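Local coordinates for protein KP6 killer toxin subunit alpha (Ustilago maydis virus P6, PDB 4GVB) that forms one half of a secreted viral killer toxin and recognises receptors on sensitive fungal cells before the beta subunit joins in killing them, at residues A[15-20]-A[48-53]; A[37-42]-A[55-60]. All coordinates share one frame; numbering follows the deposited sequence.

Contact 1 of 2, residues A[15-20]-A[48-53]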
ATOM      1  N   GLU A  15     -10.045 -11.924 -10.741  1.00 24.00           N
ATOM      2  CA  GLU A  15      -8.679 -11.937 -10.253  1.00 22.76           C
ATOM      3  C   GLU A  15      -8.119 -10.538 -10.449  1.00 26.98           C
ATOM      4  O   GLU A  15      -7.856 -10.145 -11.583  1.00 26.67           O
ATOM      5  CB  GLU A  15      -7.858 -12.925 -11.055  1.00 23.31           C
ATOM      6  CG  GLU A  15      -6.368 -12.849 -10.818  1.00 25.06           C
ATOM      7  CD  GLU A  15      -5.649 -13.901 -11.608  1.00 32.08           C
ATOM      8  OE1 GLU A  15      -6.317 -14.536 -12.455  1.00 32.56           O
ATOM      9  OE2 GLU A  15      -4.442 -14.113 -11.368  1.00 33.43           O
ATOM     10  N   CYS A  16      -7.949  -9.786  -9.360  1.00 22.33           N
ATOM     11  CA  CYS A  16      -7.655  -8.352  -9.467  1.00 20.77           C
ATOM     12  C   CYS A  16      -6.380  -7.970  -8.726  1.00 18.48           C
ATOM     13  O   CYS A  16      -5.945  -8.682  -7.829  1.00 20.27           O
ATOM     14  CB  CYS A  16      -8.816  -7.526  -8.897  1.00 22.55           C
ATOM     15  SG  CYS A  16     -10.414  -7.720  -9.687  1.00 24.59           S
ATOM     16  N   TRP A  17      -5.785  -6.842  -9.112  1.00 21.50           N
ATOM     17  CA  TRP A  17      -4.594  -6.338  -8.433  1.00 19.33           C
ATOM     18  C   TRP A  17      -4.417  -4.832  -8.586  1.00 20.59           C
ATOM     19  O   TRP A  17      -4.902  -4.222  -9.544  1.00 21.29           O
ATOM     20  CB  TRP A  17      -3.322  -7.065  -8.894  1.00 21.91           C
ATOM     21  CG  TRP A  17      -3.013  -6.949 -10.358  1.00 27.15           C
ATOM     22  CD1 TRP A  17      -2.172  -6.046 -10.963  1.00 25.76           C
ATOM     23  CD2 TRP A  17      -3.522  -7.783 -11.408  1.00 27.16           C
ATOM     24  NE1 TRP A  17      -2.150  -6.259 -12.319  1.00 26.16           N
ATOM     25  CE2 TRP A  17      -2.962  -7.324 -12.618  1.00 28.30           C
ATOM     26  CE3 TRP A  17      -4.405  -8.867 -11.440  1.00 26.74           C
ATOM     27  CZ2 TRP A  17      -3.253  -7.916 -13.845  1.00 29.27           C
ATOM     28  CZ3 TRP A  17      -4.696  -9.448 -12.661  1.00 30.76           C
ATOM     29  CH2 TRP A  17      -4.126  -8.969 -13.845  1.00 31.45           C
ATOM     30  N   CYS A  18      -3.697  -4.242  -7.635  1.00 19.48           N
ATOM     31  CA  CYS A  18      -3.350  -2.828  -7.709  1.00 19.32           C
ATOM     32  C   CYS A  18      -2.197  -2.614  -8.695  1.00 22.14           C
ATOM     33  O   CYS A  18      -1.291  -3.428  -8.766  1.00 24.36           O
ATOM     34  CB  CYS A  18      -2.954  -2.311  -6.323  1.00 17.28           C
ATOM     35  SG  CYS A  18      -4.285  -2.391  -5.103  1.00 18.44           S
ATOM     36  N   THR A  19      -2.245  -1.516  -9.446  1.00 23.78           N
ATOM     37  CA  THR A  19      -1.181  -1.177 -10.388  1.00 25.05           C
ATOM     38  C   THR A  19      -0.663   0.243 -10.195  1.00 21.59           C
ATOM     39  O   THR A  19      -1.424   1.164  -9.943  1.00 25.51           O
ATOM     40  CB  THR A  19      -1.625  -1.361 -11.851  1.00 25.27           C
ATOM     41  OG1 THR A  19      -2.731  -0.499 -12.138  1.00 25.13           O
ATOM     42  CG2 THR A  19      -2.031  -2.802 -12.104  1.00 23.11           C
ATOM     43  N   ALA A  20       0.648   0.406 -10.289  1.00 25.71           N
ATOM     44  CA  ALA A  20       1.258   1.728 -10.199  1.00 25.75           C
ATOM     45  C   ALA A  20       0.824   2.555 -11.395  1.00 29.22           C
ATOM     46  O   ALA A  20       0.851   2.072 -12.530  1.00 33.93           O
ATOM     47  CB  ALA A  20       2.748   1.601 -10.165  1.00 24.13           C
ATOM     48  N   ALA A  48       1.322 -15.034  -7.225  1.00 36.69           N
ATOM     49  CA  ALA A  48       1.122 -14.063  -8.289  1.00 35.67           C
ATOM     50  C   ALA A  48       0.851 -12.678  -7.715  1.00 33.82           C
ATOM     51  O   ALA A  48       0.824 -11.695  -8.449  1.00 30.64           O
ATOM     52  CB  ALA A  48      -0.005 -14.491  -9.200  1.00 34.86           C
ATOM     53  N   GLY A  49       0.653 -12.617  -6.402  1.00 32.05           N
ATOM     54  CA  GLY A  49       0.283 -11.389  -5.726  1.00 31.11           C
ATOM     55  C   GLY A  49      -1.023 -10.789  -6.226  1.00 28.62           C
ATOM     56  O   GLY A  49      -1.108  -9.574  -6.377  1.00 24.99           O
ATOM     57  N   HIS A  50      -2.026 -11.636  -6.480  1.00 25.18           N
ATOM     58  CA  HIS A  50      -3.341 -11.198  -6.972  1.00 22.62           C
ATOM     59  C   HIS A  50      -4.446 -11.512  -5.962  1.00 21.02           C
ATOM     60  O   HIS A  50      -4.266 -12.371  -5.087  1.00 20.21           O
ATOM     61  CB  HIS A  50      -3.682 -11.862  -8.311  1.00 23.32           C
ATOM     62  CG  HIS A  50      -2.749 -11.502  -9.420  1.00 28.01           C
ATOM     63  ND1 HIS A  50      -2.616 -12.267 -10.560  1.00 30.80           N
ATOM     64  CD2 HIS A  50      -1.898 -10.459  -9.568  1.00 30.51           C
ATOM     65  CE1 HIS A  50      -1.732 -11.704 -11.363  1.00 31.96           C
ATOM     66  NE2 HIS A  50      -1.280 -10.605 -10.784  1.00 32.75           N
ATOM     67  N   CYS A  51      -5.573 -10.810  -6.080  1.00 17.69           N
ATOM     68  CA  CYS A  51      -6.713 -11.023  -5.187  1.00 21.00           C
ATOM     69  C   CYS A  51      -7.895 -11.607  -5.943  1.00 18.84           C
ATOM     70  O   CYS A  51      -8.397 -11.002  -6.887  1.00 17.98           O
ATOM     71  CB  CYS A  51      -7.161  -9.727  -4.498  1.00 18.10           C
ATOM     72  SG  CYS A  51      -8.327  -9.977  -3.105  1.00 16.02           S
ATOM     73  N   LEU A  52      -8.347 -12.770  -5.488  1.00 19.74           N
ATOM     74  CA  LEU A  52      -9.411 -13.498  -6.157  1.00 19.22           C
ATOM     75  C   LEU A  52     -10.686 -13.495  -5.320  1.00 19.85           C
ATOM     76  O   LEU A  52     -10.633 -13.455  -4.094  1.00 16.54           O
ATOM     77  CB  LEU A  52      -8.950 -14.926  -6.485  1.00 17.42           C
ATOM     78  CG  LEU A  52      -7.931 -15.006  -7.626  1.00 24.63           C
ATOM     79  CD1 LEU A  52      -6.571 -14.546  -7.171  1.00 23.45           C
ATOM     80  CD2 LEU A  52      -7.828 -16.423  -8.201  1.00 22.32           C
ATOM     81  N   PHE A  53     -11.829 -13.490  -5.997  1.00 18.33           N
ATOM     82  CA  PHE A  53     -13.111 -13.630  -5.341  1.00 17.93           C
ATOM     83  C   PHE A  53     -14.219 -14.105  -6.293  1.00 18.23           C
ATOM     84  O   PHE A  53     -14.143 -13.941  -7.525  1.00 20.54           O
ATOM     85  CB  PHE A  53     -13.544 -12.349  -4.583  1.00 15.20           C
ATOM     86  CG  PHE A  53     -13.083 -11.065  -5.221  1.00 18.60           C
ATOM     87  CD1 PHE A  53     -13.730 -10.549  -6.343  1.00 21.52           C
ATOM     88  CD2 PHE A  53     -12.001 -10.365  -4.694  1.00 17.26           C
ATOM     89  CE1 PHE A  53     -13.289  -9.363  -6.935  1.00 19.75           C
ATOM     90  CE2 PHE A  53     -11.557  -9.169  -5.276  1.00 18.68           C
ATOM     91  CZ  PHE A  53     -12.196  -8.678  -6.399  1.00 20.41           C
TER

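Contact 2 of 2, residues A[37-42]-A[55-60]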
ATOM      1  N   ASP A  37      -7.093 -11.890   4.672  1.00 23.68           N
ATOM      2  CA  ASP A  37      -7.669 -11.544   5.970  1.00 21.72           C
ATOM      3  C   ASP A  37      -8.411 -10.206   5.896  1.00 21.58           C
ATOM      4  O   ASP A  37      -9.301  -9.933   6.704  1.00 21.86           O
ATOM      5  CB  ASP A  37      -6.584 -11.437   7.048  1.00 26.27           C
ATOM      6  CG  ASP A  37      -5.942 -12.779   7.393  1.00 35.15           C
ATOM      7  OD1 ASP A  37      -6.609 -13.830   7.273  1.00 31.92           O
ATOM      8  OD2 ASP A  37      -4.761 -12.767   7.806  1.00 38.31           O
ATOM      9  N   HIS A  38      -8.046  -9.372   4.925  1.00 21.76           N
ATOM     10  CA  HIS A  38      -8.545  -7.993   4.896  1.00 17.79           C
ATOM     11  C   HIS A  38      -9.825  -7.856   4.106  1.00 18.20           C
ATOM     12  O   HIS A  38     -10.486  -6.819   4.161  1.00 19.83           O
ATOM     13  CB  HIS A  38      -7.482  -7.050   4.323  1.00 19.98           C
ATOM     14  CG  HIS A  38      -6.171  -7.127   5.036  1.00 24.34           C
ATOM     15  ND1 HIS A  38      -6.005  -6.699   6.335  1.00 28.29           N
ATOM     16  CD2 HIS A  38      -4.965  -7.595   4.638  1.00 21.96           C
ATOM     17  CE1 HIS A  38      -4.753  -6.894   6.704  1.00 25.66           C
ATOM     18  NE2 HIS A  38      -4.101  -7.432   5.691  1.00 25.94           N
ATOM     19  N   LEU A  39     -10.181  -8.901   3.362  1.00 17.57           N
ATOM     20  CA  LEU A  39     -11.372  -8.854   2.526  1.00 18.12           C
ATOM     21  C   LEU A  39     -12.125 -10.174   2.624  1.00 19.61           C
ATOM     22  O   LEU A  39     -11.685 -11.208   2.113  1.00 15.84           O
ATOM     23  CB  LEU A  39     -11.019  -8.546   1.063  1.00 17.33           C
ATOM     24  CG  LEU A  39     -12.207  -8.343   0.116  1.00 17.88           C
ATOM     25  CD1 LEU A  39     -13.151  -7.240   0.618  1.00 19.96           C
ATOM     26  CD2 LEU A  39     -11.730  -8.021  -1.286  1.00 19.35           C
ATOM     27  N   SER A  40     -13.264 -10.132   3.286  1.00 17.05           N
ATOM     28  CA  SER A  40     -14.076 -11.334   3.480  1.00 21.24           C
ATOM     29  C   SER A  40     -14.382 -12.017   2.154  1.00 20.33           C
ATOM     30  O   SER A  40     -14.744 -11.365   1.179  1.00 19.92           O
ATOM     31  CB  SER A  40     -15.372 -10.977   4.210  1.00 28.79           C
ATOM     32  OG  SER A  40     -16.202 -12.114   4.383  1.00 28.19           O
ATOM     33  N   LYS A  41     -14.214 -13.338   2.133  1.00 23.00           N
ATOM     34  CA  LYS A  41     -14.584 -14.160   0.986  1.00 23.72           C
ATOM     35  C   LYS A  41     -13.515 -14.133  -0.104  1.00 19.63           C
ATOM     36  O   LYS A  41     -13.645 -14.804  -1.125  1.00 18.68           O
ATOM     37  CB  LYS A  41     -15.939 -13.722   0.416  1.00 20.67           C
ATOM     38  CG  LYS A  41     -17.069 -13.697   1.441  1.00 26.23           C
ATOM     39  CD  LYS A  41     -18.371 -13.160   0.848  1.00 27.00           C
ATOM     40  CE  LYS A  41     -18.269 -11.671   0.526  1.00 28.55           C
ATOM     41  NZ  LYS A  41     -19.419 -11.157  -0.266  1.00 27.44           N
ATOM     42  N   SER A  42     -12.459 -13.356   0.096  1.00 16.41           N
ATOM     43  CA  SER A  42     -11.428 -13.267  -0.927  1.00 16.07           C
ATOM     44  C   SER A  42     -10.357 -14.343  -0.729  1.00 13.71           C
ATOM     45  O   SER A  42     -10.218 -14.936   0.341  1.00 14.89           O
ATOM     46  CB  SER A  42     -10.789 -11.867  -0.944  1.00 14.73           C
ATOM     47  OG  SER A  42      -9.932 -11.711   0.168  1.00 18.21           O
ATOM     48  N   ASP A  55     -17.861 -13.588  -5.375  1.00 21.25           N
ATOM     49  CA  ASP A  55     -18.734 -12.427  -5.360  1.00 21.29           C
ATOM     50  C   ASP A  55     -17.997 -11.274  -6.045  1.00 22.57           C
ATOM     51  O   ASP A  55     -16.768 -11.231  -6.060  1.00 17.34           O
ATOM     52  CB  ASP A  55     -19.136 -12.056  -3.931  1.00 21.07           C
ATOM     53  CG  ASP A  55     -20.105 -13.054  -3.310  1.00 22.49           C
ATOM     54  OD1 ASP A  55     -20.703 -13.864  -4.054  1.00 21.11           O
ATOM     55  OD2 ASP A  55     -20.286 -13.013  -2.081  1.00 27.34           O
ATOM     56  N   ASP A  56     -18.746 -10.346  -6.621  1.00 20.64           N
ATOM     57  CA  ASP A  56     -18.128  -9.248  -7.352  1.00 21.16           C
ATOM     58  C   ASP A  56     -17.668  -8.156  -6.396  1.00 19.65           C
ATOM     59  O   ASP A  56     -18.401  -7.207  -6.123  1.00 22.38           O
ATOM     60  CB  ASP A  56     -19.114  -8.670  -8.363  1.00 24.54           C
ATOM     61  CG  ASP A  56     -18.466  -7.665  -9.282  1.00 26.84           C
ATOM     62  OD1 ASP A  56     -17.296  -7.317  -9.037  1.00 26.06           O
ATOM     63  OD2 ASP A  56     -19.124  -7.224 -10.242  1.00 25.84           O
ATOM     64  N   LEU A  57     -16.450  -8.297  -5.890  1.00 20.79           N
ATOM     65  CA  LEU A  57     -15.898  -7.343  -4.937  1.00 21.13           C
ATOM     66  C   LEU A  57     -15.011  -6.311  -5.638  1.00 18.65           C
ATOM     67  O   LEU A  57     -14.210  -5.626  -4.991  1.00 17.63           O
ATOM     68  CB  LEU A  57     -15.078  -8.081  -3.876  1.00 15.64           C
ATOM     69  CG  LEU A  57     -15.791  -9.206  -3.118  1.00 18.75           C
ATOM     70  CD1 LEU A  57     -14.864  -9.840  -2.083  1.00 16.21           C
ATOM     71  CD2 LEU A  57     -17.061  -8.716  -2.444  1.00 18.38           C
ATOM     72  N   ARG A  58     -15.142  -6.210  -6.957  1.00 20.93           N
ATOM     73  CA  ARG A  58     -14.301  -5.298  -7.738  1.00 23.95           C
ATOM     74  C   ARG A  58     -14.382  -3.842  -7.266  1.00 22.34           C
ATOM     75  O   ARG A  58     -13.361  -3.138  -7.166  1.00 21.03           O
ATOM     76  CB  ARG A  58     -14.635  -5.397  -9.237  1.00 25.58           C
ATOM     77  CG  ARG A  58     -14.082  -6.649  -9.934  1.00 27.93           C
ATOM     78  CD  ARG A  58     -14.525  -6.707 -11.391  1.00 25.67           C
ATOM     79  NE  ARG A  58     -15.983  -6.723 -11.483  1.00 30.27           N
ATOM     80  CZ  ARG A  58     -16.667  -6.638 -12.620  1.00 32.59           C
ATOM     81  NH1 ARG A  58     -16.021  -6.527 -13.770  1.00 31.72           N
ATOM     82  NH2 ARG A  58     -17.994  -6.657 -12.605  1.00 27.72           N
ATOM     83  N   ASN A  59     -15.588  -3.373  -6.983  1.00 20.18           N
ATOM     84  CA  ASN A  59     -15.753  -1.979  -6.589  1.00 24.06           C
ATOM     85  C   ASN A  59     -15.061  -1.690  -5.269  1.00 24.02           C
ATOM     86  O   ASN A  59     -14.342  -0.693  -5.134  1.00 23.48           O
ATOM     87  CB  ASN A  59     -17.230  -1.619  -6.473  1.00 29.20           C
ATOM     88  CG  ASN A  59     -17.464  -0.123  -6.521  1.00 35.48           C
ATOM     89  OD1 ASN A  59     -16.850   0.592  -7.327  1.00 28.71           O
ATOM     90  ND2 ASN A  59     -18.351   0.361  -5.662  1.00 35.65           N
ATOM     91  N   GLN A  60     -15.312  -2.550  -4.285  1.00 21.80           N
ATOM     92  CA  GLN A  60     -14.664  -2.448  -2.989  1.00 18.47           C
ATOM     93  C   GLN A  60     -13.148  -2.492  -3.147  1.00 18.80           C
ATOM     94  O   GLN A  60     -12.440  -1.629  -2.633  1.00 17.98           O
ATOM     95  CB  GLN A  60     -15.121  -3.575  -2.048  1.00 21.05           C
ATOM     96  CG  GLN A  60     -16.589  -3.503  -1.622  1.00 27.29           C
ATOM     97  CD  GLN A  60     -17.563  -4.134  -2.635  1.00 27.29           C
ATOM     98  OE1 GLN A  60     -17.225  -4.364  -3.797  1.00 26.41           O
ATOM     99  NE2 GLN A  60     -18.780  -4.412  -2.179  1.00 34.17           N
TER

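Contact 1 of 2, residues A[15-20]-A[48-53]
His50 ND1 donates a hydrogen bond to Glu15 OE2 at 2.7 Å, reaching the carboxylate on its anti side and somewhat out of its plane. Glu15 runs fully extended from strand 14-19, its CG anti to the backbone N (chi1 169°), which carries the carboxylate over to strand 50-53 and past His50 CB; ring and carboxylate planes stand 61° apart. The other ring nitrogen of His50, NE2, is hydrogen-bonded to Glu26, so both imidazole nitrogens are engaged by carboxylates. One face of the same ring lies against the six-membered ring of Trp17 in an offset stack, centroids 4.1 Å apart and planes 19° from parallel; Trp17 CE3 sits over the centre of the imidazole. Indole and imidazole run alongside each other in the same direction.

The two strands run antiparallel. Cys16 and Cys51 form a hydrogen-bonded pair: Cys16 N donates to Cys51 O at 2.8 Å, and Cys51 N to Cys16 O at 2.8 Å. The adjoining pair, Glu15 with Leu52, is non-hydrogen-bonded, Glu15 CB resting 4.0 Å from Leu52 CG. On the sheet face of the two cysteines, Cys16 SG approaches Phe53 CZ at 3.9 Å, oblique to the ring. Cys16 and Cys51 do not bond to each other; their disulfides go to Cys74 and Cys35, tying the strand pair to strand 71-76 and to the segment after helix 28-33. Two carboxylates at one imidazole would probably stabilise its protonated form, and the indole stack and two polar bonds together restrict rotation of the ring.

Contact 2 of 2, residues A[37-42]-A[55-60]
A type II beta turn from Leu39 to Ser42 packs against the chain leading into helix 58-67, whose N-cap position is Leu57. Leu39 O is gripped twice at the turn, by Ser42 N and by Ser42 OG, the latter at 2.7 Å. In the apolar part of the contact, Leu39 and Leu57 reach across from the two segments and overlap alongside one another, pointing opposite ways. Leu57 CD1 lies against the end of Leu39, 3.7 Å from Leu39 CD2, and 3.6 Å from the backbone atom Ser40 O; its other methyl, CD2, rests near Lys41 NZ.

At the margin, Asp55 OD2 accepts from Lys41 NZ through its anti lone pair, a 2.7 Å salt bridge. The lysine chain bends at chi3 (-69°) and crosses the Asp55 side chain at about a right angle, with NZ ending at OD2; Asp55 OD2 is shared with Asn2 ND2. Next along the chain, Asp56 OD1 accepts from Arg58 N, an Asx turn, while Arg58 holds the carboxylate side-on, NE to OD1 at 2.8 Å and NH2 to OD2 at 2.7 Å. Arg58 also makes a cation-pi contact with Trp14. Through Leu39 on Phe53 and Ser42 on Cys51, the turn after helix 28-33 packs on strand 50-53, while Arg58 at the start of helix 58-67 reaches both 50-53 and 14-19.

Overall arrangement
Contacts 1 and 2 have centres about 11 Å apart and touch directly. Their segments alternate along the chain: 15-20, 37-42, 48-53, 55-60, with strand 50-53 leading on to helix 58-67. The seam lies on the cysteine side of the sheet. Cys16 SG is 3.8 Å from Arg58 CG, and Cys51 SG is 3.8 Å from Ser42 CB, while Phe53 CE1 lies 3.7 Å from Arg58 N. Phe61 of helix 58-67 also packs on Cys16 and Cys51. Contact 1 is thus the buried sheet centre and contact 2 a surface joint beside it; at the far end of 15-20, Ala20 meets His69 of the beta subunit.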